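Local coordinates for protein 2-C-methyl-D-erythritol 4-phosphate cytidylyltransferase (Anaerococcus prevotii, PDB 4KT7) that probably catalyses transfer of the cytidylyl group of CTP to 2-C-methyl-D-erythritol 4-phosphate, releasing diphosphate, in isoprenoid biosynthesis, at residues A[9-14]-A[101-106]; A[55-60]-A[97-102]; A[129-134]-A[205-210]; A[137-142]-A[158-163]. One frame throughout, in Å; residues are numbered along the deposited sequence.

Interaction 1: A[9-14]-A[101-106]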
loop_
_atom_site.group_PDB
_atom_site.type_symbol
_atom_site.label_atom_id
_atom_site.label_comp_id
_atom_site.label_asym_id
_atom_site.label_seq_id
_atom_site.Cartn_x
_atom_site.Cartn_y
_atom_site.Cartn_z
ATOM N N PHE A 9 17.778 -27.604 11.838
ATOM C CA PHE A 9 18.290 -27.211 10.530
ATOM C C PHE A 9 17.291 -26.266 9.857
ATOM O O PHE A 9 16.106 -26.601 9.739
ATOM C CB PHE A 9 18.444 -28.489 9.703
ATOM C CG PHE A 9 19.188 -28.322 8.411
ATOM C CD1 PHE A 9 18.598 -27.710 7.325
ATOM C CD2 PHE A 9 20.461 -28.861 8.260
ATOM C CE1 PHE A 9 19.278 -27.591 6.128
ATOM C CE2 PHE A 9 21.142 -28.749 7.052
ATOM C CZ PHE A 9 20.547 -28.115 5.993
ATOM N N ILE A 10 17.770 -25.104 9.407
ATOM C CA ILE A 10 16.909 -24.095 8.774
ATOM C C ILE A 10 17.220 -23.979 7.280
ATOM O O ILE A 10 18.387 -23.846 6.887
ATOM C CB ILE A 10 17.081 -22.691 9.441
ATOM C CG1 ILE A 10 16.803 -22.769 10.949
ATOM C CG2 ILE A 10 16.175 -21.650 8.761
ATOM C CD1 ILE A 10 17.064 -21.465 11.717
ATOM N N SER A 11 16.184 -24.055 6.442
ATOM C CA SER A 11 16.358 -23.858 4.996
ATOM C C SER A 11 15.705 -22.553 4.570
ATOM O O SER A 11 14.708 -22.137 5.164
ATOM C CB SER A 11 15.695 -24.985 4.203
ATOM O OG SER A 11 16.186 -26.246 4.605
ATOM N N ALA A 12 16.263 -21.901 3.545
ATOM C CA ALA A 12 15.605 -20.735 2.953
ATOM C C ALA A 12 15.341 -21.008 1.487
ATOM O O ALA A 12 16.200 -21.564 0.786
ATOM C CB ALA A 12 16.441 -19.473 3.124
ATOM N N ILE A 13 14.138 -20.642 1.050
ATOM C CA ILE A 13 13.718 -20.752 -0.332
ATOM C C ILE A 13 13.531 -19.328 -0.861
ATOM O O ILE A 13 12.658 -18.604 -0.386
ATOM C CB ILE A 13 12.365 -21.509 -0.425
ATOM C CG1 ILE A 13 12.536 -22.967 0.015
ATOM C CG2 ILE A 13 11.803 -21.455 -1.834
ATOM C CD1 ILE A 13 11.227 -23.767 0.037
ATOM N N ILE A 14 14.368 -18.924 -1.821
ATOM C CA ILE A 14 14.282 -17.602 -2.447
ATOM C C ILE A 14 13.640 -17.763 -3.821
ATOM O O ILE A 14 14.217 -18.406 -4.710
ATOM C CB ILE A 14 15.676 -16.999 -2.696
ATOM C CG1 ILE A 14 16.513 -16.943 -1.408
ATOM C CG2 ILE A 14 15.540 -15.618 -3.311
ATOM C CD1 ILE A 14 15.938 -16.043 -0.345
ATOM N N PRO A 101 16.980 -33.378 3.624
ATOM C CA PRO A 101 16.131 -34.253 4.448
ATOM C C PRO A 101 16.120 -33.863 5.929
ATOM O O PRO A 101 15.164 -34.168 6.649
ATOM C CB PRO A 101 16.791 -35.627 4.293
ATOM C CG PRO A 101 17.507 -35.559 2.991
ATOM C CD PRO A 101 17.990 -34.144 2.873
ATOM N N GLN A 102 17.178 -33.189 6.374
ATOM C CA GLN A 102 17.291 -32.770 7.770
ATOM C C GLN A 102 16.509 -31.479 8.058
ATOM O O GLN A 102 16.306 -31.113 9.216
ATOM C CB GLN A 102 18.774 -32.606 8.134
ATOM C CG GLN A 102 19.050 -32.215 9.578
ATOM C CD GLN A 102 20.535 -32.138 9.884
ATOM O OE1 GLN A 102 21.360 -32.683 9.145
ATOM N NE2 GLN A 102 20.882 -31.461 10.977
ATOM N N SER A 103 16.032 -30.804 7.015
ATOM C CA SER A 103 15.377 -29.508 7.217
ATOM C C SER A 103 14.140 -29.579 8.135
ATOM O O SER A 103 13.194 -30.325 7.867
ATOM C CB SER A 103 14.975 -28.909 5.873
ATOM O OG SER A 103 14.400 -27.627 6.087
ATOM N N GLU A 104 14.134 -28.815 9.226
ATOM C CA GLU A 104 12.947 -28.798 10.084
ATOM C C GLU A 104 12.209 -27.471 10.065
ATOM O O GLU A 104 11.072 -27.388 10.536
ATOM C CB GLU A 104 13.300 -29.149 11.526
ATOM C CG GLU A 104 13.757 -30.577 11.738
ATOM C CD GLU A 104 13.308 -31.121 13.078
ATOM O OE1 GLU A 104 12.091 -31.383 13.231
ATOM O OE2 GLU A 104 14.163 -31.272 13.979
ATOM N N LEU A 105 12.866 -26.430 9.565
ATOM C CA LEU A 105 12.266 -25.089 9.499
ATOM C C LEU A 105 12.545 -24.478 8.136
ATOM O O LEU A 105 13.635 -24.656 7.602
ATOM C CB LEU A 105 12.856 -24.190 10.592
ATOM C CG LEU A 105 12.661 -24.633 12.040
ATOM C CD1 LEU A 105 13.564 -23.841 12.990
ATOM C CD2 LEU A 105 11.198 -24.511 12.460
ATOM N N VAL A 106 11.578 -23.769 7.554
ATOM C CA VAL A 106 11.806 -23.177 6.237
ATOM C C VAL A 106 11.364 -21.727 6.212
ATOM O O VAL A 106 10.255 -21.392 6.652
ATOM C CB VAL A 106 11.123 -23.975 5.094
ATOM C CG1 VAL A 106 9.673 -24.238 5.406
ATOM C CG2 VAL A 106 11.251 -23.243 3.757
#
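Phe9 O accepts two backbone N-H groups in succession, from Glu104 N (3.0 Å) and Leu105 N (3.2 Å). The pair opens the parallel pairing of strands 10-16 and 105-110 in the Rossmann-like sheet of the enzyme. One step on, Ser11 N donates to Leu105 O at 2.9 Å in a nearly straight bond (176°). Ile10 pairs with Leu105 and Ser11 with Val106, so the two pairs of side chains lie on alternate faces. Ser11 OG is a second polar centre. Ser103 OG donates to it at 2.7 Å, and Glu55 OE2 on strand 55-60 is a further hydrogen-bond partner. This buried hydroxyl therefore joins three parts of the chain. It also lies at the edge of the Phe9 ring, in its plane. Phe9 CG is anti to its N (chi1 -170°), which swings the ring toward Gln102 and Ser103. There CD2 of Phe9 meets CD of the Gln102 amide at 3.7 Å, with ring and amide planes 53° apart. CD1 of Phe9 sits 3.7 Å from CA of Ser103. Further along the strands, the face of Ser11 and Val106 continues apolar: Ile13 CD1 touches Val106 CG2 at 3.8 Å.

Interaction 2: A[55-60]-A[97-102]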
loop_
_atom_site.group_PDB
_atom_site.type_symbol
_atom_site.label_atom_id
_atom_site.label_comp_id
_atom_site.label_asym_id
_atom_site.label_seq_id
_atom_site.Cartn_x
_atom_site.Cartn_y
_atom_site.Cartn_z
ATOM N N GLU A 55 20.945 -23.657 4.640
ATOM C CA GLU A 55 21.015 -23.840 3.190
ATOM C C GLU A 55 20.075 -22.884 2.499
ATOM O O GLU A 55 19.067 -22.472 3.076
ATOM C CB GLU A 55 20.595 -25.254 2.793
ATOM C CG GLU A 55 19.097 -25.470 2.815
ATOM C CD GLU A 55 18.678 -26.887 2.424
ATOM O OE1 GLU A 55 19.511 -27.658 1.880
ATOM O OE2 GLU A 55 17.504 -27.228 2.671
ATOM N N ILE A 56 20.387 -22.560 1.246
ATOM C CA ILE A 56 19.571 -21.631 0.466
ATOM C C ILE A 56 19.204 -22.256 -0.878
ATOM O O ILE A 56 20.088 -22.664 -1.648
ATOM C CB ILE A 56 20.345 -20.316 0.197
ATOM C CG1 ILE A 56 20.727 -19.620 1.513
ATOM C CG2 ILE A 56 19.533 -19.368 -0.707
ATOM C CD1 ILE A 56 21.536 -18.330 1.287
ATOM N N ILE A 57 17.905 -22.313 -1.158
ATOM C CA ILE A 57 17.385 -22.858 -2.413
ATOM C C ILE A 57 16.795 -21.719 -3.234
ATOM O O ILE A 57 15.857 -21.046 -2.785
ATOM C CB ILE A 57 16.241 -23.876 -2.179
ATOM C CG1 ILE A 57 16.660 -24.966 -1.192
ATOM C CG2 ILE A 57 15.805 -24.504 -3.497
ATOM C CD1 ILE A 57 17.892 -25.636 -1.551
ATOM N N LEU A 58 17.375 -21.479 -4.408
ATOM C CA LEU A 58 16.837 -20.514 -5.360
ATOM C C LEU A 58 15.880 -21.238 -6.272
ATOM O O LEU A 58 16.177 -22.316 -6.783
ATOM C CB LEU A 58 17.943 -19.908 -6.219
ATOM C CG LEU A 58 18.842 -18.888 -5.540
ATOM C CD1 LEU A 58 20.128 -18.716 -6.341
ATOM C CD2 LEU A 58 18.100 -17.575 -5.465
ATOM N N VAL A 59 14.719 -20.657 -6.496
ATOM C CA VAL A 59 13.838 -21.245 -7.487
ATOM C C VAL A 59 13.821 -20.301 -8.682
ATOM O O VAL A 59 13.449 -19.120 -8.552
ATOM C CB VAL A 59 12.434 -21.484 -6.915
ATOM C CG1 VAL A 59 11.601 -22.249 -7.908
ATOM C CG2 VAL A 59 12.516 -22.283 -5.588
ATOM N N ILE A 60 14.236 -20.810 -9.841
ATOM C CA ILE A 60 14.493 -19.954 -10.998
ATOM C C ILE A 60 13.676 -20.316 -12.236
ATOM O O ILE A 60 13.065 -21.387 -12.311
ATOM C CB ILE A 60 15.982 -19.987 -11.390
ATOM C CG1 ILE A 60 16.353 -21.359 -11.956
ATOM C CG2 ILE A 60 16.854 -19.631 -10.186
ATOM C CD1 ILE A 60 17.715 -21.403 -12.686
ATOM N N LYS A 97 10.281 -29.367 -2.253
ATOM C CA LYS A 97 10.696 -30.733 -2.590
ATOM C C LYS A 97 12.211 -30.906 -2.576
ATOM O O LYS A 97 12.718 -32.026 -2.399
ATOM C CB LYS A 97 10.171 -31.119 -3.986
ATOM C CG LYS A 97 8.730 -31.623 -4.011
ATOM C CD LYS A 97 8.392 -32.210 -5.394
ATOM C CE LYS A 97 8.276 -31.117 -6.431
ATOM N NZ LYS A 97 8.038 -31.641 -7.814
ATOM N N ALA A 98 12.938 -29.811 -2.786
ATOM C CA ALA A 98 14.401 -29.867 -2.914
ATOM C C ALA A 98 15.157 -29.626 -1.605
ATOM O O ALA A 98 16.387 -29.570 -1.593
ATOM C CB ALA A 98 14.880 -28.880 -3.973
ATOM N N LEU A 99 14.428 -29.479 -0.506
ATOM C CA LEU A 99 15.056 -29.200 0.787
ATOM C C LEU A 99 15.816 -30.428 1.299
ATOM O O LEU A 99 15.428 -31.570 1.038
ATOM C CB LEU A 99 14.017 -28.741 1.831
ATOM C CG LEU A 99 13.266 -27.431 1.532
ATOM C CD1 LEU A 99 12.342 -27.019 2.668
ATOM C CD2 LEU A 99 14.245 -26.310 1.233
ATOM N N ASP A 100 16.912 -30.171 2.008
ATOM C CA ASP A 100 17.686 -31.205 2.686
ATOM C C ASP A 100 16.764 -32.051 3.573
ATOM O O ASP A 100 15.853 -31.507 4.202
ATOM C CB ASP A 100 18.722 -30.507 3.555
ATOM C CG ASP A 100 19.801 -31.431 4.020
ATOM O OD1 ASP A 100 19.536 -32.221 4.954
ATOM O OD2 ASP A 100 20.919 -31.360 3.461
ATOM N N PRO A 101 16.980 -33.378 3.624
ATOM C CA PRO A 101 16.131 -34.253 4.448
ATOM C C PRO A 101 16.120 -33.863 5.929
ATOM O O PRO A 101 15.164 -34.168 6.649
ATOM C CB PRO A 101 16.791 -35.627 4.293
ATOM C CG PRO A 101 17.507 -35.559 2.991
ATOM C CD PRO A 101 17.990 -34.144 2.873
ATOM N N GLN A 102 17.178 -33.189 6.374
ATOM C CA GLN A 102 17.291 -32.770 7.770
ATOM C C GLN A 102 16.509 -31.479 8.058
ATOM O O GLN A 102 16.306 -31.113 9.216
ATOM C CB GLN A 102 18.774 -32.606 8.134
ATOM C CG GLN A 102 19.050 -32.215 9.578
ATOM C CD GLN A 102 20.535 -32.138 9.884
ATOM O OE1 GLN A 102 21.360 -32.683 9.145
ATOM N NE2 GLN A 102 20.882 -31.461 10.977
HETATM O O HOH W 1 21.944 -29.170 1.906
#
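Glu55 reaches from the start of strand 55-60 to the backbone of Asp100. From CB, CG is set between the backbone N and the carbonyl carbon (chi1 77°), and from there the extended chain delivers the carboxylate to Asp100 N. The side chain touches Phe9 on the way. CD comes to 3.8 Å from CB of Asp100. OE2 uses its syn lone pair to accept Asp100 N at 3.1 Å, and it also binds Ser11 OG. CD2 of Leu99 lies beside OE2 of Glu55. OE1 sits 3.4 Å from Asp100 CB and forms a salt bridge with Arg80. A water donates to both Glu55 OE1 and Asp100 OD2. Glu55 OE1 and Asp100 OD2 are 4.3 Å apart, so the water and Arg80 probably ease their repulsion. Asp100 OD1 accepts Gln102 N at 2.9 Å on its anti lone pair, which makes an Asx turn. Deeper in, Ile57 CG1 packs on Leu99 CD2 at 3.7 Å. The 97-102 loop follows helix 88-97, with Ala98 O held by Arg80. It leads past the starts of strands 55-60 and 10-16 to strand 105-110, the return leg of a beta-alpha-beta crossover in a Rossmann-like sheet.

Interaction 3: A[129-134]-A[205-210]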
loop_
_atom_site.group_PDB
_atom_site.type_symbol
_atom_site.label_atom_id
_atom_site.label_comp_id
_atom_site.label_asym_id
_atom_site.label_seq_id
_atom_site.Cartn_x
_atom_site.Cartn_y
_atom_site.Cartn_z
ATOM N N ARG A 129 10.704 -19.780 17.372
ATOM C CA ARG A 129 10.959 -20.436 18.652
ATOM C C ARG A 129 9.664 -20.903 19.322
ATOM O O ARG A 129 9.623 -21.973 19.939
ATOM C CB ARG A 129 11.756 -19.521 19.596
ATOM C CG ARG A 129 12.224 -20.233 20.874
ATOM C CD ARG A 129 13.079 -19.323 21.771
ATOM N NE ARG A 129 12.391 -18.061 22.051
ATOM C CZ ARG A 129 11.590 -17.863 23.092
ATOM N NH1 ARG A 129 11.376 -18.845 23.960
ATOM N NH2 ARG A 129 11.010 -16.680 23.267
ATOM N N LYS A 130 8.597 -20.119 19.184
ATOM C CA LYS A 130 7.339 -20.454 19.845
ATOM C C LYS A 130 6.138 -20.510 18.908
ATOM O O LYS A 130 5.019 -20.733 19.351
ATOM C CB LYS A 130 7.059 -19.452 20.967
ATOM C CG LYS A 130 8.020 -19.569 22.149
ATOM C CD LYS A 130 8.101 -18.260 22.918
ATOM C CE LYS A 130 6.819 -17.965 23.672
ATOM N NZ LYS A 130 6.854 -16.593 24.266
ATOM N N ASN A 131 6.354 -20.300 17.616
ATOM C CA ASN A 131 5.248 -20.334 16.668
ATOM C C ASN A 131 5.615 -21.222 15.500
ATOM O O ASN A 131 6.794 -21.328 15.151
ATOM C CB ASN A 131 4.976 -18.930 16.141
ATOM C CG ASN A 131 4.736 -17.930 17.255
ATOM O OD1 ASN A 131 3.653 -17.892 17.845
ATOM N ND2 ASN A 131 5.747 -17.094 17.534
ATOM N N LYS A 132 4.619 -21.831 14.866
ATOM C CA LYS A 132 4.911 -22.693 13.726
ATOM C C LYS A 132 4.734 -21.991 12.393
ATOM O O LYS A 132 5.080 -22.545 11.356
ATOM C CB LYS A 132 4.109 -24.000 13.814
ATOM C CG LYS A 132 4.465 -24.803 15.071
ATOM C CD LYS A 132 4.094 -26.280 14.939
ATOM C CE LYS A 132 4.883 -27.102 15.956
ATOM N NZ LYS A 132 4.844 -28.576 15.679
ATOM N N ALA A 133 4.209 -20.765 12.428
ATOM C CA ALA A 133 4.079 -19.962 11.220
ATOM C C ALA A 133 4.312 -18.512 11.593
ATOM O O ALA A 133 3.833 -18.054 12.631
ATOM C CB ALA A 133 2.701 -20.135 10.609
ATOM N N VAL A 134 5.072 -17.806 10.753
ATOM C CA VAL A 134 5.488 -16.440 11.028
ATOM C C VAL A 134 5.429 -15.672 9.708
ATOM O O VAL A 134 5.904 -16.167 8.694
ATOM C CB VAL A 134 6.947 -16.423 11.530
ATOM C CG1 VAL A 134 7.393 -14.995 11.882
ATOM C CG2 VAL A 134 7.129 -17.366 12.749
ATOM N N LYS A 205 -1.568 -20.591 15.290
ATOM C CA LYS A 205 -1.668 -19.177 14.917
ATOM C C LYS A 205 -0.463 -18.666 14.125
ATOM O O LYS A 205 0.664 -19.158 14.284
ATOM C CB LYS A 205 -1.911 -18.318 16.168
ATOM C CG LYS A 205 -3.259 -18.579 16.831
ATOM C CD LYS A 205 -3.854 -17.297 17.428
ATOM C CE LYS A 205 -5.370 -17.435 17.583
ATOM N NZ LYS A 205 -5.995 -16.419 18.479
ATOM N N VAL A 206 -0.712 -17.688 13.253
ATOM C CA VAL A 206 0.328 -17.135 12.409
ATOM C C VAL A 206 0.845 -15.883 13.099
ATOM O O VAL A 206 0.104 -14.920 13.280
ATOM C CB VAL A 206 -0.202 -16.792 10.989
ATOM C CG1 VAL A 206 0.943 -16.257 10.093
ATOM C CG2 VAL A 206 -0.855 -18.007 10.359
ATOM N N LYS A 207 2.112 -15.905 13.506
ATOM C CA LYS A 207 2.698 -14.786 14.220
ATOM C C LYS A 207 3.098 -13.702 13.240
ATOM O O LYS A 207 3.651 -13.980 12.161
ATOM C CB LYS A 207 3.928 -15.235 15.021
ATOM C CG LYS A 207 4.589 -14.129 15.840
ATOM C CD LYS A 207 3.703 -13.756 17.046
ATOM C CE LYS A 207 4.150 -12.444 17.679
ATOM N NZ LYS A 207 3.330 -12.157 18.897
ATOM N N VAL A 208 2.849 -12.452 13.602
ATOM C CA VAL A 208 3.207 -11.365 12.714
ATOM C C VAL A 208 4.434 -10.668 13.262
ATOM O O VAL A 208 4.490 -10.338 14.444
ATOM C CB VAL A 208 2.052 -10.362 12.575
ATOM C CG1 VAL A 208 2.457 -9.227 11.658
ATOM C CG2 VAL A 208 0.799 -11.064 12.036
ATOM N N VAL A 209 5.432 -10.475 12.413
ATOM C CA VAL A 209 6.616 -9.711 12.782
ATOM C C VAL A 209 6.556 -8.394 12.020
ATOM O O VAL A 209 6.254 -8.393 10.822
ATOM C CB VAL A 209 7.888 -10.486 12.378
ATOM C CG1 VAL A 209 9.090 -9.564 12.266
ATOM C CG2 VAL A 209 8.134 -11.641 13.366
ATOM N N HIS A 210 6.818 -7.280 12.701
ATOM C CA HIS A 210 6.874 -5.980 12.029
ATOM C C HIS A 210 7.918 -5.992 10.918
ATOM O O HIS A 210 9.103 -6.283 11.150
ATOM C CB HIS A 210 7.189 -4.848 13.010
ATOM C CG HIS A 210 6.076 -4.550 13.967
ATOM N ND1 HIS A 210 4.894 -3.957 13.571
ATOM C CD2 HIS A 210 5.970 -4.748 15.304
ATOM C CE1 HIS A 210 4.104 -3.815 14.622
ATOM N NE2 HIS A 210 4.733 -4.285 15.684
HETATM O O HOH W 2 2.136 -21.236 15.678
#
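The flat amide of Asn131 has the aliphatic stem of Lys207 packed against it. Lys207 CB stands 3.6 Å from Asn131 CG. Lys207 CG is equally close to Asn131 ND2. Both amide ends have hydrogen bonds: ND2 to Ala127 O, and OD1 to Tyr152 OH of the second subunit. Lys207 bends at chi2 (72°) and leads its amine away to Asp150 O of the second subunit, with a cation-pi contact to Tyr152 there. A leucine in place of Asn131 would probably leave Ala127 O and that Tyr152 hydroxyl without their amide partner and set the Lys207 stem against a less flat surface. The backbones pair in parallel. Lys207 N donates to Ala133 O at 2.9 Å, and Val134 CA makes a CA-H...O contact with Lys207 O at 3.3 Å. A water bridges the two segments just before the strands, accepting from Lys132 N and donating to Lys205 O. Val134 CG1 meets Val209 CG2 at 3.7 Å. Helix 118-127 covers these two valines. Ala133 and Val206 face the other way, onto Phe197 of helix 196-199. On its other side strand 206-210 makes backbone hydrogen bonds, through Val206 and Val208, to the second subunit, and so lies between it and strand 133-139.

Interaction 4: A[137-142]-A[158-163]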
loop_
_atom_site.group_PDB
_atom_site.type_symbol
_atom_site.label_atom_id
_atom_site.label_comp_id
_atom_site.label_asym_id
_atom_site.label_seq_id
_atom_site.Cartn_x
_atom_site.Cartn_y
_atom_site.Cartn_z
ATOM N N ALA A 137 4.882 -8.119 8.149
ATOM C CA ALA A 137 3.801 -7.257 7.665
ATOM C C ALA A 137 3.987 -5.866 8.244
ATOM O O ALA A 137 4.705 -5.708 9.237
ATOM C CB ALA A 137 2.419 -7.843 8.069
ATOM N N THR A 138 3.362 -4.859 7.618
ATOM C CA THR A 138 3.482 -3.476 8.097
ATOM C C THR A 138 2.110 -2.834 8.189
ATOM O O THR A 138 1.251 -3.068 7.324
ATOM C CB THR A 138 4.346 -2.592 7.183
ATOM O OG1 THR A 138 3.867 -2.675 5.830
ATOM C CG2 THR A 138 5.840 -2.982 7.271
ATOM N N LYS A 139 1.901 -2.030 9.232
ATOM C CA LYS A 139 0.620 -1.371 9.398
ATOM C C LYS A 139 0.367 -0.521 8.164
ATOM O O LYS A 139 1.270 0.178 7.687
ATOM C CB LYS A 139 0.583 -0.493 10.643
ATOM C CG LYS A 139 -0.799 0.116 10.875
ATOM C CD LYS A 139 -0.813 0.992 12.126
ATOM C CE LYS A 139 -0.918 0.133 13.382
ATOM N NZ LYS A 139 -0.529 0.922 14.585
ATOM N N SER A 140 -0.837 -0.610 7.614
ATOM C CA SER A 140 -1.110 0.109 6.380
ATOM C C SER A 140 -1.135 1.592 6.666
ATOM O O SER A 140 -1.851 2.059 7.572
ATOM C CB SER A 140 -2.442 -0.330 5.759
ATOM O OG SER A 140 -2.744 0.499 4.647
ATOM N N LYS A 141 -0.321 2.323 5.917
ATOM C CA LYS A 141 -0.333 3.768 5.966
ATOM C C LYS A 141 -1.495 4.360 5.173
ATOM O O LYS A 141 -1.942 5.450 5.479
ATOM C CB LYS A 141 0.993 4.327 5.444
ATOM C CG LYS A 141 2.116 4.285 6.455
ATOM C CD LYS A 141 3.369 4.998 5.897
ATOM C CE LYS A 141 4.525 4.947 6.893
ATOM N NZ LYS A 141 5.797 5.548 6.381
ATOM N N ASP A 142 -1.970 3.659 4.147
ATOM C CA ASP A 142 -3.161 4.103 3.418
ATOM C C ASP A 142 -4.408 3.552 4.096
ATOM O O ASP A 142 -4.412 2.417 4.552
ATOM C CB ASP A 142 -3.131 3.604 1.975
ATOM C CG ASP A 142 -2.104 4.316 1.134
ATOM O OD1 ASP A 142 -2.284 5.528 0.887
ATOM O OD2 ASP A 142 -1.123 3.661 0.716
ATOM N N ASN A 158 -10.916 -1.235 11.686
ATOM C CA ASN A 158 -10.104 -0.543 12.669
ATOM C C ASN A 158 -8.689 -0.448 12.116
ATOM O O ASN A 158 -8.052 -1.467 11.882
ATOM C CB ASN A 158 -10.102 -1.351 13.972
ATOM C CG ASN A 158 -9.396 -0.636 15.094
ATOM O OD1 ASN A 158 -8.569 0.257 14.855
ATOM N ND2 ASN A 158 -9.724 -1.009 16.334
ATOM N N ARG A 159 -8.209 0.772 11.907
ATOM C CA ARG A 159 -6.921 1.037 11.244
ATOM C C ARG A 159 -5.687 0.482 11.921
ATOM O O ARG A 159 -4.680 0.215 11.252
ATOM C CB ARG A 159 -6.712 2.537 11.091
ATOM C CG ARG A 159 -6.838 3.022 9.675
ATOM C CD ARG A 159 -6.399 4.463 9.572
ATOM N NE ARG A 159 -5.638 4.726 8.353
ATOM C CZ ARG A 159 -4.352 5.066 8.339
ATOM N NH1 ARG A 159 -3.679 5.187 9.478
ATOM N NH2 ARG A 159 -3.741 5.292 7.185
ATOM N N ASP A 160 -5.736 0.357 13.241
ATOM C CA ASP A 160 -4.597 -0.164 13.999
ATOM C C ASP A 160 -4.325 -1.640 13.739
ATOM O O ASP A 160 -3.273 -2.166 14.122
ATOM C CB ASP A 160 -4.841 0.024 15.486
ATOM C CG ASP A 160 -4.759 1.461 15.902
ATOM O OD1 ASP A 160 -3.831 2.149 15.418
ATOM O OD2 ASP A 160 -5.617 1.891 16.704
ATOM N N TYR A 161 -5.267 -2.318 13.098
ATOM C CA TYR A 161 -5.138 -3.758 12.901
ATOM C C TYR A 161 -5.078 -4.157 11.427
ATOM O O TYR A 161 -5.173 -5.341 11.092
ATOM C CB TYR A 161 -6.265 -4.487 13.648
ATOM C CG TYR A 161 -6.238 -4.213 15.133
ATOM C CD1 TYR A 161 -5.202 -4.682 15.920
ATOM C CD2 TYR A 161 -7.231 -3.457 15.746
ATOM C CE1 TYR A 161 -5.162 -4.420 17.294
ATOM C CE2 TYR A 161 -7.197 -3.185 17.126
ATOM C CZ TYR A 161 -6.152 -3.674 17.885
ATOM O OH TYR A 161 -6.082 -3.436 19.241
ATOM N N VAL A 162 -4.915 -3.163 10.552
ATOM C CA VAL A 162 -4.820 -3.389 9.108
ATOM C C VAL A 162 -3.350 -3.394 8.640
ATOM O O VAL A 162 -2.678 -2.373 8.702
ATOM C CB VAL A 162 -5.592 -2.296 8.312
ATOM C CG1 VAL A 162 -5.498 -2.576 6.826
ATOM C CG2 VAL A 162 -7.078 -2.212 8.768
ATOM N N TYR A 163 -2.861 -4.546 8.189
ATOM C CA TYR A 163 -1.462 -4.699 7.777
ATOM C C TYR A 163 -1.291 -5.224 6.360
ATOM O O TYR A 163 -2.047 -6.076 5.904
ATOM C CB TYR A 163 -0.716 -5.649 8.719
ATOM C CG TYR A 163 -0.358 -5.060 10.058
ATOM C CD1 TYR A 163 -1.338 -4.549 10.908
ATOM C CD2 TYR A 163 0.957 -5.022 10.487
ATOM C CE1 TYR A 163 -1.007 -4.004 12.145
ATOM C CE2 TYR A 163 1.298 -4.488 11.725
ATOM C CZ TYR A 163 0.314 -3.990 12.549
ATOM O OH TYR A 163 0.665 -3.481 13.776
HETATM O O HOH W 3 -4.204 1.213 8.750
#
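This contact closes the root of the arm that carries hairpin 144-147/153-155, as in other IspD enzymes, where such an arm reaches the partner subunit. Strands 133-139 and 162-166 run antiparallel here. Lys139 and Tyr163 form a non-hydrogen-bonded pair with CA atoms 4.2 Å apart. Next to it, Ser140 N donates to Val162 O at 2.8 Å, close to straight (171°). The Tyr163 ring lies under the Lys139 backbone. Lys139 CA sits over the ring centre, and Lys139 CB makes a CH-pi contact 4.1 Å from the centroid of the Tyr163 ring, 16° off the normal. Ala137 CB packs on Tyr163 CB at 3.9 Å. The Lys139 chain runs on extended and bends at chi3 (-79°), which brings it alongside Asp160. Lys139 NZ and Asp160 OD1 form a long salt bridge of 3.6 Å. An alanine in place of Tyr163 would probably open a gap beneath Lys139 and let its chain drift from Asp160. Farther out, a water donates to Ser140 O at 2.8 Å and to Arg159 O at 2.7 Å. Ser140 O also lies over one face of the Arg159 guanidinium, whose NE binds Thr143 OG1. Ser140 OG donates to Asp142 O in the carbonyl plane, which ties the loop to itself. Val162 and Tyr163 also pair with a strand of the second subunit. Lys139 thus serves two chemistries, its backbone and CB on the Tyr163 ring and its amine in a long, probably weak ion pair, while a water joins the flanking backbones.

How the interactions relate
All four contacts reach one mixed sheet; interaction 2 sets a loop against its strand 55-60. Interactions 1 and 2 are neighbours, with centres 7 Å apart. They share Pro101 and Gln102 and touch through strands 10-16 and 55-60. Interactions 3 and 4 follow later in the chain. Both use strand 133-139, and their centres are 18 Å apart. Interaction 4 is nested inside the loop that interaction 3 closes. Interactions 1 and 4 lie on opposite sides of the chain's centre, about 30 Å apart between centres. Strand 168-172 joins the two regions, pairing with both 105-110 and 133-139. The first two contacts shape the Rossmann-like part. The last two meet the second subunit, so the sheet connects this core to the dimer interface.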